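Local atomic coordinates of bazooka, isoform C,LD29223p (Drosophila melanogaster, PDB entry 5OAK), a protein that is a cell polarity protein whose first PDZ domain binds the PDZ-binding motif of Par6, and which probably also binds phosphatidylinositol and phosphatidic acid. Residues Leu9-Ile12 against Pro18-Leu21; Asp53-Leu56 against Lys62-Gly65. One frame throughout, in Å; residues are numbered along the deposited sequence. Where two conformers were deposited one is given.

Contact 1: residues Leu9-Ile12 against Pro18-Leu21; sequences LLII and PLGL
Leu-19 reaches across to strand 7-12 with both of its methyls, and each meets a different kind of surface. CD1 of Leu-19 lies 4.1 Å from CG2 of Ile-11, an apolar touch in which the two side chains meet at a slant. CD2 of Leu-19 turns instead to the backbone, 3.7 Å from the carbonyl O of Ile-12. The torsion that sets CG of Leu-19 anti to its own carbonyl carbon (chi1 -58°) spreads the fork toward the strand, while Ile-11 presents CG2, the branch anti to its backbone N. This is the packed side: Ile-11 and Leu-19 are both buried, and branched aliphatic side chains suit this carbon-to-carbon touch. At Ile-12 the contact loosens; the residue is exposed and its side chain leads away, leaving its carbonyl to face the leucine. The backbone of Leu-19, Gly-20 and Leu-21 is hydrogen-bonded to a second copy of the chain, where Leu-21 also packs on Leu-117 of its fused tail; this is consistent with the carboxylate-binding loop of a PDZ domain. Ile-11 pairs with Leu-84 of strand 83-89, against which Leu-19 also packs, and Leu-19, just ahead of strand 21-25, is hydrogen-bonded through its backbone to Ala-44 of helix 43-46.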
ATOM      1  N   LEU A   9      -9.049  -1.655  -4.573  1.00 20.36           N
ATOM      2  CA  LEU A   9      -9.347  -2.368  -3.337  1.00 21.30           C
ATOM      3  C   LEU A   9      -9.705  -1.373  -2.246  1.00 21.79           C
ATOM      4  O   LEU A   9      -9.307  -0.204  -2.282  1.00 23.79           O
ATOM      5  CB  LEU A   9      -8.138  -3.186  -2.865  1.00 22.33           C
ATOM      6  CG  LEU A   9      -7.567  -4.129  -3.925  1.00 25.12           C
ATOM      7  CD1 LEU A   9      -6.373  -4.932  -3.355  1.00 29.24           C
ATOM      8  CD2 LEU A   9      -8.644  -5.050  -4.503  1.00 27.90           C
ATOM      9  N   LEU A  10     -10.419  -1.869  -1.243  1.00 22.63           N
ATOM     10  CA  LEU A  10     -10.794  -1.034  -0.103  1.00 21.48           C
ATOM     11  C   LEU A  10     -10.308  -1.724   1.153  1.00 21.26           C
ATOM     12  O   LEU A  10     -10.651  -2.902   1.385  1.00 23.59           O
ATOM     13  CB  LEU A  10     -12.302  -0.862  -0.049  1.00 25.42           C
ATOM     14  CG  LEU A  10     -12.833  -0.094   1.146  1.00 28.30           C
ATOM     15  CD1 LEU A  10     -12.372   1.356   1.143  1.00 31.01           C
ATOM     16  CD2 LEU A  10     -14.332  -0.157   1.174  1.00 34.14           C
ATOM     17  N   ILE A  11      -9.490  -1.031   1.934  1.00 20.19           N
ATOM     18  CA  ILE A  11      -9.045  -1.550   3.233  1.00 19.46           C
ATOM     19  C   ILE A  11      -9.619  -0.649   4.306  1.00 19.27           C
ATOM     20  O   ILE A  11      -9.381   0.568   4.279  1.00 21.63           O
ATOM     21  CB  ILE A  11      -7.491  -1.559   3.354  1.00 20.62           C
ATOM     22  CG1 ILE A  11      -6.894  -2.427   2.281  1.00 28.16           C
ATOM     23  CG2 ILE A  11      -7.034  -2.096   4.705  1.00 22.54           C
ATOM     24  CD1 ILE A  11      -5.373  -2.292   2.320  1.00 32.74           C
ATOM     25  N   ILE A  12     -10.317  -1.204   5.288  1.00 19.21           N
ATOM     26  CA  ILE A  12     -10.835  -0.379   6.374  1.00 18.39           C
ATOM     27  C   ILE A  12      -9.668  -0.073   7.341  1.00 20.09           C
ATOM     28  O   ILE A  12      -8.904  -0.975   7.700  1.00 21.12           O
ATOM     29  CB  ILE A  12     -11.979  -1.102   7.103  1.00 19.85           C
ATOM     30  CG1 ILE A  12     -13.077  -1.488   6.086  1.00 21.79           C
ATOM     31  CG2 ILE A  12     -12.562  -0.253   8.246  1.00 21.87           C
ATOM     32  CD1 ILE A  12     -13.572  -0.348   5.216  1.00 25.46           C
ATOM     33  N   PRO A  18      -2.067  -2.112  13.312  1.00 28.28           N
ATOM     34  CA  PRO A  18      -1.546  -2.469  11.989  1.00 29.86           C
ATOM     35  C   PRO A  18      -2.647  -3.044  11.096  1.00 27.70           C
ATOM     36  O   PRO A  18      -3.582  -3.712  11.585  1.00 30.48           O
ATOM     37  CB  PRO A  18      -0.497  -3.544  12.280  1.00 35.60           C
ATOM     38  CG  PRO A  18      -0.662  -3.873  13.754  1.00 39.66           C
ATOM     39  CD  PRO A  18      -1.395  -2.807  14.414  1.00 36.16           C
ATOM     40  N   LEU A  19      -2.556  -2.771   9.803  1.00 27.28           N
ATOM     41  CA  LEU A  19      -3.495  -3.317   8.826  1.00 24.18           C
ATOM     42  C   LEU A  19      -3.084  -4.674   8.303  1.00 23.72           C
ATOM     43  O   LEU A  19      -3.897  -5.401   7.711  1.00 24.01           O
ATOM     44  CB  LEU A  19      -3.681  -2.323   7.675  1.00 26.26           C
ATOM     45  CG  LEU A  19      -4.175  -0.981   8.212  1.00 29.29           C
ATOM     46  CD1 LEU A  19      -4.404  -0.018   7.092  1.00 32.17           C
ATOM     47  CD2 LEU A  19      -5.488  -1.122   9.053  1.00 30.40           C
ATOM     48  N   GLY A  20      -1.841  -5.043   8.545  1.00 24.73           N
ATOM     49  CA  GLY A  20      -1.395  -6.388   8.198  1.00 25.36           C
ATOM     50  C   GLY A  20      -0.637  -6.515   6.891  1.00 25.11           C
ATOM     51  O   GLY A  20      -0.629  -7.569   6.288  1.00 29.55           O
ATOM     52  N   LEU A  21       0.036  -5.458   6.456  1.00 23.86           N
ATOM     53  CA  LEU A  21       0.734  -5.320   5.154  0.68 23.29           C
ATOM     54  C   LEU A  21       2.237  -5.159   5.382  1.00 20.92           C
ATOM     55  O   LEU A  21       2.589  -4.237   6.152  1.00 24.82           O
ATOM     56  CB  LEU A  21       0.221  -4.046   4.393  0.68 25.12           C
ATOM     57  CG  LEU A  21       0.725  -3.771   2.995  0.68 29.82           C
ATOM     58  CD1 LEU A  21       0.291  -4.950   2.202  0.68 33.91           C
ATOM     59  CD2 LEU A  21       0.130  -2.498   2.436  0.68 28.54           C
TER

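Contact 2: residues Asp53-Leu56 against Lys62-Gly65; sequences DRIL and KLIG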
ATOM      1  N   ASP A  53       1.197  -8.111  -5.222  1.00 24.39           N
ATOM      2  CA  ASP A  53       0.479  -6.937  -5.715  1.00 23.21           C
ATOM      3  C   ASP A  53       1.464  -5.771  -5.824  1.00 20.81           C
ATOM      4  O   ASP A  53       2.299  -5.590  -4.937  1.00 23.02           O
ATOM      5  CB  ASP A  53      -0.584  -6.474  -4.737  1.00 24.67           C
ATOM      6  CG  ASP A  53      -1.828  -7.334  -4.703  0.70 24.84           C
ATOM      7  OD1 ASP A  53      -2.045  -8.221  -5.586  0.87 27.42           O
ATOM      8  OD2 ASP A  53      -2.644  -7.035  -3.788  0.82 26.04           O
ATOM      9  N   ARG A  54       1.320  -4.953  -6.854  1.00 20.92           N
ATOM     10  CA  ARG A  54       2.031  -3.690  -6.932  1.00 20.65           C
ATOM     11  C   ARG A  54       1.032  -2.568  -6.696  1.00 18.86           C
ATOM     12  O   ARG A  54       0.106  -2.379  -7.474  1.00 20.33           O
ATOM     13  CB  ARG A  54       2.709  -3.515  -8.289  1.00 24.86           C
ATOM     14  CG  ARG A  54       3.536  -2.245  -8.386  1.00 29.49           C
ATOM     15  CD  ARG A  54       4.652  -2.369  -9.410  1.00 37.88           C
ATOM     16  NE  ARG A  54       4.138  -2.282 -10.767  1.00 36.21           N
ATOM     17  CZ  ARG A  54       4.239  -1.209 -11.543  1.00 29.08           C
ATOM     18  NH1 ARG A  54       3.732  -1.234 -12.763  1.00 33.77           N
ATOM     19  NH2 ARG A  54       4.842  -0.117 -11.104  1.00 34.36           N
ATOM     20  N   ILE A  55       1.219  -1.835  -5.610  1.00 19.81           N
ATOM     21  CA  ILE A  55       0.301  -0.754  -5.243  1.00 18.33           C
ATOM     22  C   ILE A  55       0.715   0.487  -6.028  1.00 18.05           C
ATOM     23  O   ILE A  55       1.856   0.941  -5.904  1.00 19.60           O
ATOM     24  CB  ILE A  55       0.364  -0.453  -3.746  1.00 19.25           C
ATOM     25  CG1 ILE A  55      -0.150  -1.670  -2.952  1.00 20.76           C
ATOM     26  CG2 ILE A  55      -0.455   0.807  -3.456  1.00 19.72           C
ATOM     27  CD1 ILE A  55       0.222  -1.542  -1.432  1.00 22.72           C
ATOM     28  N   LEU A  56      -0.206   1.044  -6.808  1.00 17.19           N
ATOM     29  CA  LEU A  56       0.083   2.177  -7.681  1.00 17.00           C
ATOM     30  C   LEU A  56      -0.473   3.500  -7.169  1.00 18.37           C
ATOM     31  O   LEU A  56      -0.015   4.562  -7.574  1.00 20.91           O
ATOM     32  CB  LEU A  56      -0.474   1.908  -9.075  1.00 19.03           C
ATOM     33  CG  LEU A  56       0.068   0.667  -9.776  1.00 25.86           C
ATOM     34  CD1 LEU A  56      -0.499   0.582 -11.182  1.00 35.65           C
ATOM     35  CD2 LEU A  56       1.585   0.703  -9.808  1.00 31.93           C
ATOM     36  N   LYS A  62      -1.390   9.097  -6.926  1.00 17.97           N
ATOM     37  CA  LYS A  62      -0.555   8.180  -7.708  1.00 18.34           C
ATOM     38  C   LYS A  62       0.847   8.098  -7.134  1.00 18.50           C
ATOM     39  O   LYS A  62       1.500   9.139  -6.872  1.00 19.63           O
ATOM     40  CB  LYS A  62      -0.540   8.677  -9.113  1.00 22.01           C
ATOM     41  CG  LYS A  62      -1.867   8.352  -9.740  1.00 25.53           C
ATOM     42  CD  LYS A  62      -1.922   8.758 -11.197  1.00 30.18           C
ATOM     43  CE  LYS A  62      -3.377   8.734 -11.678  1.00 32.93           C
ATOM     44  NZ  LYS A  62      -3.460   9.092 -13.113  1.00 40.20           N
ATOM     45  N   LEU A  63       1.356   6.892  -6.948  1.00 19.18           N
ATOM     46  CA  LEU A  63       2.667   6.752  -6.332  1.00 19.17           C
ATOM     47  C   LEU A  63       3.821   6.816  -7.345  1.00 18.71           C
ATOM     48  O   LEU A  63       4.961   7.145  -6.961  1.00 20.79           O
ATOM     49  CB  LEU A  63       2.772   5.443  -5.578  1.00 19.79           C
ATOM     50  CG  LEU A  63       1.715   5.255  -4.458  1.00 20.11           C
ATOM     51  CD1 LEU A  63       2.021   3.956  -3.686  1.00 21.76           C
ATOM     52  CD2 LEU A  63       1.699   6.457  -3.504  1.00 21.71           C
ATOM     53  N   ILE A  64       3.579   6.488  -8.620  1.00 20.04           N
ATOM     54  CA  ILE A  64       4.676   6.483  -9.606  1.00 19.62           C
ATOM     55  C   ILE A  64       5.188   7.924  -9.790  1.00 18.16           C
ATOM     56  O   ILE A  64       4.388   8.861  -9.872  1.00 20.58           O
ATOM     57  CB  ILE A  64       4.190   5.879 -10.935  1.00 21.06           C
ATOM     58  CG1 ILE A  64       4.028   4.357 -10.791  1.00 23.49           C
ATOM     59  CG2 ILE A  64       5.153   6.136 -12.061  1.00 21.40           C
ATOM     60  CD1 ILE A  64       3.271   3.720 -12.032  1.00 29.18           C
ATOM     61  N   GLY A  65       6.517   8.103  -9.743  1.00 18.52           N
ATOM     62  CA  GLY A  65       7.133   9.414  -9.896  1.00 19.60           C
ATOM     63  C   GLY A  65       7.392  10.087  -8.572  1.00 19.18           C
ATOM     64  O   GLY A  65       8.134  11.092  -8.545  1.00 20.88           O
TER
HETATM   65  O   HOH W   1       0.926   5.509  -9.950  1.00 25.41           O
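The carbonyl O of Leu-56 is gripped twice: by the backbone N of Leu-63, in a nearly straight hydrogen bond of 2.8 Å (174° at the hydrogen), and by a water that donates to it. The same water accepts from N of Ile-64 at 3.1 Å, so one oxygen holds two successive amides, the first directly and the second through the water. Leu-63 also shields this bond with carbon, its CB lying 3.5 Å from Leu-56 O. Its CG stands anti to the carbonyl carbon (chi1 -58°), which carries CD1 of Leu-63 in toward strand 54-58, 4.0 Å from CG2 of Ile-55, and close to the carbonyl O of Ile-55 as well. With an alanine here, the loss of CG and both methyls would probably leave CG2 of Ile-55 without this partner and open a gap beside Leu-33, which Leu-63 also touches. The outer side is shaped differently. Leu-56 and Ile-64 run alongside each other with their ends in the same direction, CD2 of Leu-56 being 4.1 Å from CD1 of Ile-64. That CD2 also sits over one face of the Arg-54 guanidinium, 3.6 Å above its plane toward the rim, while NH2 of Arg-54 bonds to the carbonyl of Gly-31. Branched aliphatic side chains suit this border, with Leu-56 buried and Ile-64 exposed, where they can flank a charged group. The arrangement extends the antiparallel hairpin of strands 54-58 and 61-62, a feature of the PDZ fold, into the loop that leads to helix 68-78.

Both contacts lie in the PDZ part of the fusion and reach the same antiparallel sheet, on opposite sides of the chain's centre and about 16 Å apart between centres. Contact 1 is the more buried and the smaller, 115 Å² against 217 Å², and joins its segments without a hydrogen bond; contact 2 is partly exposed and adds a direct backbone bond and a water bridge to its apolar touches. The difference fits their places: 18-21 is a loop whose backbone is engaged by a second copy of the chain, whereas 62-65 carries on from a hairpin strand. Leu-21, in the conformer given, also packs against Ile-55, and strand 83-89 pairs with both 7-12 and 54-58.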